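Side-chain contacts in endoglucanase (Komagataeibacter sucrofermentans, PDB 6VC5), which probably hydrolyses internal beta-1,4-glucosidic linkages in cellulose and related beta-glucans, as a member of glycosyl hydrolase family 8: residues Y120-V123 / L124-M127; Y157-P160 / S161-Q164. One frame throughout, in Å; residues are numbered along the deposited sequence.

How the interactions relate
Both contacts are local, one at the C-terminal end of helix 110-126 and one at the N-terminal end of helix 159-169, in the (alpha/alpha)6 barrel expected for family 8 enzymes. Interaction 1 forms the last turn of its helix and is only partly buried. Interaction 2 forms the first turn of the other and is buried nearer the centre of the chain. Their centres are 13 Å apart. Tyr120 OH lies 2.8 Å from Ser161 OG, a probable hydrogen bond, so the two helices are joined directly. Interaction 1 pairs backbone bonds with a loose acid-lysine approach near the surface. Interaction 2 pairs backbone bonds with methionine, leucine and tyrosine contacts in the interior.

Interaction 1 (Y120-V123 / L124-M127); sequences YGDV and LKLM
The carboxylate of Asp122 is a flat group that meets Lys125, three residues on. Its OD1 oxygen looks to the lysine chain. Lys125 CD lies 4.0 Å from Asp122 OD1, and CE is almost as near. These methylenes approach the oxygen end of the group and do not sit over a face. OD2 is used elsewhere, as acceptor for the backbone N of Ala69, which anchors the carboxylate. The other flat group, the Tyr120 ring, leads away from 124-127 and packs on helices 90-106 and 159-169. Asp122 and Lys125 run side by side in the same direction. Lys125 bends at chi3 and again at chi4, and its NZ stays 4.9 Å from Asp122 OD1. The charged atoms therefore do not meet.

Backbone bonds of the i to i+4 kind carry the rest. Leu124 N donates to Tyr120 O at 3.0 Å, and the bond is nearly straight (169°). Leu126 N donates to Asp122 O at 2.8 Å. Leu126 also lays its side chain against that oxygen, with CB 3.3 Å from Asp122 O. Lys125 CB covers Gly121 O in the same way.

The final bond of this kind here runs from Met127 N to Val123 O, 2.9 Å. It is more bent than the Leu124 bond, and Met127 is the first residue to leave helical geometry. Val123 CG1 stands anti to its own N (chi1 171°) and reaches to 4.3 Å from Met127 CB, a light apolar touch. Met127 also makes backbone hydrogen bonds with Leu138, while Val123 and Leu124 both pack on Trp174 of helix 172-187.

The backbone thus fixes this turn. The acid and the lysine may add a weak attraction, probably softened by solvent around the exposed lysine; the carboxylate is also held by the backbone N of Ala69.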
ATOM      1  N   TYR A 120      13.275  -6.182  -4.441  1.00  7.00           N
ATOM      2  CA  TYR A 120      12.517  -6.215  -5.692  1.00  7.64           C
ATOM      3  C   TYR A 120      12.762  -7.518  -6.434  1.00  7.89           C
ATOM      4  O   TYR A 120      11.827  -8.110  -6.990  1.00  8.74           O
ATOM      5  CB  TYR A 120      12.906  -5.033  -6.582  1.00  8.18           C
ATOM      6  CG  TYR A 120      12.309  -3.698  -6.188  1.00  7.76           C
ATOM      7  CD1 TYR A 120      10.951  -3.557  -5.925  1.00  8.49           C
ATOM      8  CD2 TYR A 120      13.108  -2.560  -6.134  1.00  7.72           C
ATOM      9  CE1 TYR A 120      10.402  -2.321  -5.584  1.00  7.81           C
ATOM     10  CE2 TYR A 120      12.578  -1.319  -5.802  1.00  8.20           C
ATOM     11  CZ  TYR A 120      11.231  -1.200  -5.531  1.00  8.34           C
ATOM     12  OH  TYR A 120      10.704   0.026  -5.202  1.00  9.25           O
ATOM     13  N   GLY A 121      14.016  -7.978  -6.447  1.00  7.70           N
ATOM     14  CA  GLY A 121      14.332  -9.236  -7.100  1.00  8.84           C
ATOM     15  C   GLY A 121      13.537 -10.399  -6.535  1.00  9.66           C
ATOM     16  O   GLY A 121      13.050 -11.253  -7.282  1.00 12.02           O
ATOM     17  N   ASP A 122      13.391 -10.448  -5.212  1.00  9.21           N
ATOM     18  CA  ASP A 122      12.638 -11.539  -4.603  1.00 10.28           C
ATOM     19  C   ASP A 122      11.121 -11.380  -4.741  1.00  9.59           C
ATOM     20  O   ASP A 122      10.414 -12.389  -4.827  1.00 10.67           O
ATOM     21  CB  ASP A 122      13.079 -11.734  -3.152  1.00 12.58           C
ATOM     22  CG  ASP A 122      14.303 -12.637  -3.045  1.00 17.32           C
ATOM     23  OD1 ASP A 122      14.552 -13.410  -4.005  1.00 20.49           O
ATOM     24  OD2 ASP A 122      15.014 -12.583  -2.020  1.00 18.65           O
ATOM     25  N   VAL A 123      10.595 -10.154  -4.773  1.00  9.65           N
ATOM     26  CA  VAL A 123       9.181  -9.981  -5.114  1.00  8.79           C
ATOM     27  C   VAL A 123       8.902 -10.535  -6.507  1.00  9.64           C
ATOM     28  O   VAL A 123       7.945 -11.289  -6.718  1.00  9.66           O
ATOM     29  CB  VAL A 123       8.762  -8.504  -4.996  1.00  8.26           C
ATOM     30  CG1 VAL A 123       7.351  -8.291  -5.575  1.00 10.51           C
ATOM     31  CG2 VAL A 123       8.804  -8.059  -3.552  1.00  9.19           C
ATOM     32  N   LEU A 124       9.737 -10.170  -7.481  1.00  8.96           N
ATOM     33  CA  LEU A 124       9.522 -10.647  -8.844  1.00 11.61           C
ATOM     34  C   LEU A 124       9.638 -12.161  -8.922  1.00 13.05           C
ATOM     35  O   LEU A 124       8.852 -12.819  -9.620  1.00 15.08           O
ATOM     36  CB  LEU A 124      10.534  -9.983  -9.779  1.00 14.10           C
ATOM     37  CG  LEU A 124      10.235 -10.011 -11.276  1.00 15.59           C
ATOM     38  CD1 LEU A 124       8.927  -9.284 -11.571  1.00 15.76           C
ATOM     39  CD2 LEU A 124      11.387  -9.396 -12.062  1.00 16.68           C
ATOM     40  N   LYS A 125      10.606 -12.734  -8.204  1.00 12.24           N
ATOM     41  CA  LYS A 125      10.863 -14.169  -8.289  1.00 15.57           C
ATOM     42  C   LYS A 125       9.830 -14.990  -7.515  1.00 15.19           C
ATOM     43  O   LYS A 125       9.382 -16.034  -7.998  1.00 16.98           O
ATOM     44  CB  LYS A 125      12.274 -14.468  -7.787  1.00 16.86           C
ATOM     45  CG  LYS A 125      12.637 -15.944  -7.776  1.00 21.58           C
ATOM     46  CD  LYS A 125      13.716 -16.233  -6.738  1.00 24.54           C
ATOM     47  CE  LYS A 125      15.111 -15.888  -7.243  1.00 27.03           C
ATOM     48  NZ  LYS A 125      16.081 -16.997  -6.997  1.00 28.29           N
ATOM     49  N   LEU A 126       9.448 -14.550  -6.316  1.00 12.68           N
ATOM     50  CA  LEU A 126       8.627 -15.366  -5.429  1.00 12.84           C
ATOM     51  C   LEU A 126       7.156 -14.972  -5.395  1.00 12.91           C
ATOM     52  O   LEU A 126       6.323 -15.804  -5.022  1.00 14.60           O
ATOM     53  CB  LEU A 126       9.170 -15.303  -3.994  1.00 12.18           C
ATOM     54  CG  LEU A 126      10.646 -15.674  -3.839  1.00 14.88           C
ATOM     55  CD1 LEU A 126      11.100 -15.389  -2.425  1.00 14.91           C
ATOM     56  CD2 LEU A 126      10.894 -17.135  -4.200  1.00 16.27           C
ATOM     57  N   MET A 127       6.808 -13.736  -5.760  1.00 10.99           N
ATOM     58  CA  MET A 127       5.451 -13.230  -5.572  1.00 11.64           C
ATOM     59  C   MET A 127       4.747 -12.921  -6.883  1.00 12.65           C
ATOM     60  O   MET A 127       3.779 -12.159  -6.885  1.00 16.48           O
ATOM     61  CB  MET A 127       5.438 -11.988  -4.685  1.00 10.35           C
ATOM     62  CG  MET A 127       5.852 -12.243  -3.261  1.00 10.49           C
ATOM     63  SD  MET A 127       4.610 -13.223  -2.307  1.00  9.04           S
ATOM     64  CE  MET A 127       5.645 -14.594  -1.870  1.00 13.33           C
TER

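Interaction 2 (Y157-P160 / S161-Q164); sequences YVMP and SLMQ
Leu162 CD1 touches two side chains, one from the first residue of the helix and one from the loop just before it. Met159 SD lies 3.9 Å from Leu162 CD1, and Tyr157 CD1 lies 4.0 Å from the same methyl. The methyl meets the tyrosine ring obliquely. Leu162 CG is anti to the carbonyl carbon (chi1 -58°), which turns the branch back to these partners. Met163 CG is also tightly packed, 3.0 Å from Met159 O. Separately, Val158 CG1 packs on Ser161 CB at 3.8 Å.

Val158 is the N-cap residue and the centre of an inverse gamma turn. Its O accepts two donors: Ser161 N at 2.8 Å, from above the carbonyl plane, and Leu162 N at 3.2 Å, in that plane.

The looser side is partly exposed. There Met163 CE is 4.4 Å from Pro160 CB. Gln164 N bonds to Pro160 O, but its side chain leads away, and OE1 accepts from Lys105 NZ.

Leu162 packs on Trp174 and Met178 of helix 172-187. Ser161 OG bonds to Leu94 O of helix 90-106, Pro160 rests on Tyr229 and Trp232 of helix 225-232, and Tyr157 OH bonds to Leu137 N of strand 134-137.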
ATOM      1  N   TYR A 157      -0.739  -3.494  -5.193  1.00 10.73           N
ATOM      2  CA  TYR A 157      -0.048  -2.966  -6.369  1.00 11.62           C
ATOM      3  C   TYR A 157       0.356  -1.533  -6.047  1.00 11.15           C
ATOM      4  O   TYR A 157      -0.301  -0.555  -6.425  1.00 10.74           O
ATOM      5  CB  TYR A 157      -0.945  -3.021  -7.597  1.00 11.99           C
ATOM      6  CG  TYR A 157      -1.029  -4.374  -8.262  1.00 12.30           C
ATOM      7  CD1 TYR A 157      -0.283  -4.655  -9.399  1.00 12.36           C
ATOM      8  CD2 TYR A 157      -1.869  -5.363  -7.761  1.00 14.20           C
ATOM      9  CE1 TYR A 157      -0.368  -5.888 -10.023  1.00 11.24           C
ATOM     10  CE2 TYR A 157      -1.960  -6.604  -8.376  1.00 14.35           C
ATOM     11  CZ  TYR A 157      -1.209  -6.857  -9.511  1.00 13.01           C
ATOM     12  OH  TYR A 157      -1.308  -8.090 -10.122  1.00 15.08           O
ATOM     13  N   VAL A 158       1.445  -1.416  -5.298  1.00  9.94           N
ATOM     14  CA  VAL A 158       1.986  -0.116  -4.918  1.00  8.45           C
ATOM     15  C   VAL A 158       2.662   0.437  -6.164  1.00  9.48           C
ATOM     16  O   VAL A 158       3.874   0.276  -6.363  1.00  8.95           O
ATOM     17  CB  VAL A 158       2.935  -0.259  -3.714  1.00  9.32           C
ATOM     18  CG1 VAL A 158       3.508   1.100  -3.289  1.00  9.90           C
ATOM     19  CG2 VAL A 158       2.214  -0.928  -2.534  1.00 11.28           C
ATOM     20  N   MET A 159       1.870   1.065  -7.028  1.00 10.09           N
ATOM     21  CA  MET A 159       2.349   1.365  -8.374  1.00 10.84           C
ATOM     22  C   MET A 159       3.627   2.201  -8.421  1.00  8.99           C
ATOM     23  O   MET A 159       4.497   1.880  -9.244  1.00  9.47           O
ATOM     24  CB  MET A 159       1.210   1.924  -9.241  1.00 12.91           C
ATOM     25  CG  MET A 159       0.120   0.891  -9.595  1.00 13.30           C
ATOM     26  SD  MET A 159       0.692  -0.498 -10.629  1.00 11.29           S
ATOM     27  CE  MET A 159      -0.879  -1.127 -11.292  1.00 15.55           C
ATOM     28  N   PRO A 160       3.827   3.237  -7.596  1.00  9.95           N
ATOM     29  CA  PRO A 160       5.116   3.961  -7.643  1.00  9.36           C
ATOM     30  C   PRO A 160       6.308   3.094  -7.281  1.00  9.09           C
ATOM     31  O   PRO A 160       7.440   3.392  -7.696  1.00 10.66           O
ATOM     32  CB  PRO A 160       4.931   5.075  -6.609  1.00 11.29           C
ATOM     33  CG  PRO A 160       3.435   5.271  -6.547  1.00 14.97           C
ATOM     34  CD  PRO A 160       2.839   3.917  -6.731  1.00 11.35           C
ATOM     35  N   SER A 161       6.092   2.035  -6.498  1.00  8.18           N
ATOM     36  CA  SER A 161       7.187   1.128  -6.187  1.00  8.41           C
ATOM     37  C   SER A 161       7.510   0.210  -7.361  1.00  8.77           C
ATOM     38  O   SER A 161       8.688  -0.072  -7.622  1.00  8.82           O
ATOM     39  CB  SER A 161       6.848   0.301  -4.950  1.00  8.58           C
ATOM     40  OG  SER A 161       7.994  -0.413  -4.549  1.00  8.60           O
ATOM     41  N   LEU A 162       6.480  -0.278  -8.066  1.00  8.69           N
ATOM     42  CA  LEU A 162       6.721  -1.062  -9.276  1.00 10.86           C
ATOM     43  C   LEU A 162       7.439  -0.234 -10.332  1.00 11.05           C
ATOM     44  O   LEU A 162       8.321  -0.744 -11.031  1.00 10.78           O
ATOM     45  CB  LEU A 162       5.400  -1.627  -9.814  1.00 11.44           C
ATOM     46  CG  LEU A 162       4.606  -2.524  -8.862  1.00 15.77           C
ATOM     47  CD1 LEU A 162       3.372  -3.068  -9.575  1.00 18.66           C
ATOM     48  CD2 LEU A 162       5.464  -3.651  -8.341  1.00 18.43           C
ATOM     49  N   MET A 163       7.078   1.048 -10.464  1.00  9.94           N
ATOM     50  CA  MET A 163       7.759   1.923 -11.413  1.00 11.16           C
ATOM     51  C   MET A 163       9.219   2.107 -11.020  1.00 11.51           C
ATOM     52  O   MET A 163      10.110   2.143 -11.879  1.00 11.56           O
ATOM     53  CB  MET A 163       7.065   3.290 -11.440  1.00 14.75           C
ATOM     54  CG  MET A 163       5.559   3.288 -11.732  1.00 18.16           C
ATOM     55  SD  MET A 163       4.957   4.894 -12.311  1.00 23.78           S
ATOM     56  CE  MET A 163       5.119   5.948 -10.898  1.00 24.61           C
ATOM     57  N   GLN A 164       9.482   2.243  -9.717  1.00 11.52           N
ATOM     58  CA  GLN A 164      10.858   2.364  -9.255  1.00 10.99           C
ATOM     59  C   GLN A 164      11.652   1.101  -9.559  1.00 10.76           C
ATOM     60  O   GLN A 164      12.825   1.171  -9.943  1.00 12.44           O
ATOM     61  CB  GLN A 164      10.874   2.654  -7.752  1.00 13.59           C
ATOM     62  CG  GLN A 164      12.261   2.812  -7.170  1.00 14.88           C
ATOM     63  CD  GLN A 164      12.980   4.039  -7.689  1.00 18.17           C
ATOM     64  OE1 GLN A 164      14.121   3.957  -8.152  1.00 22.49           O
ATOM     65  NE2 GLN A 164      12.322   5.184  -7.616  1.00 22.61           N
TER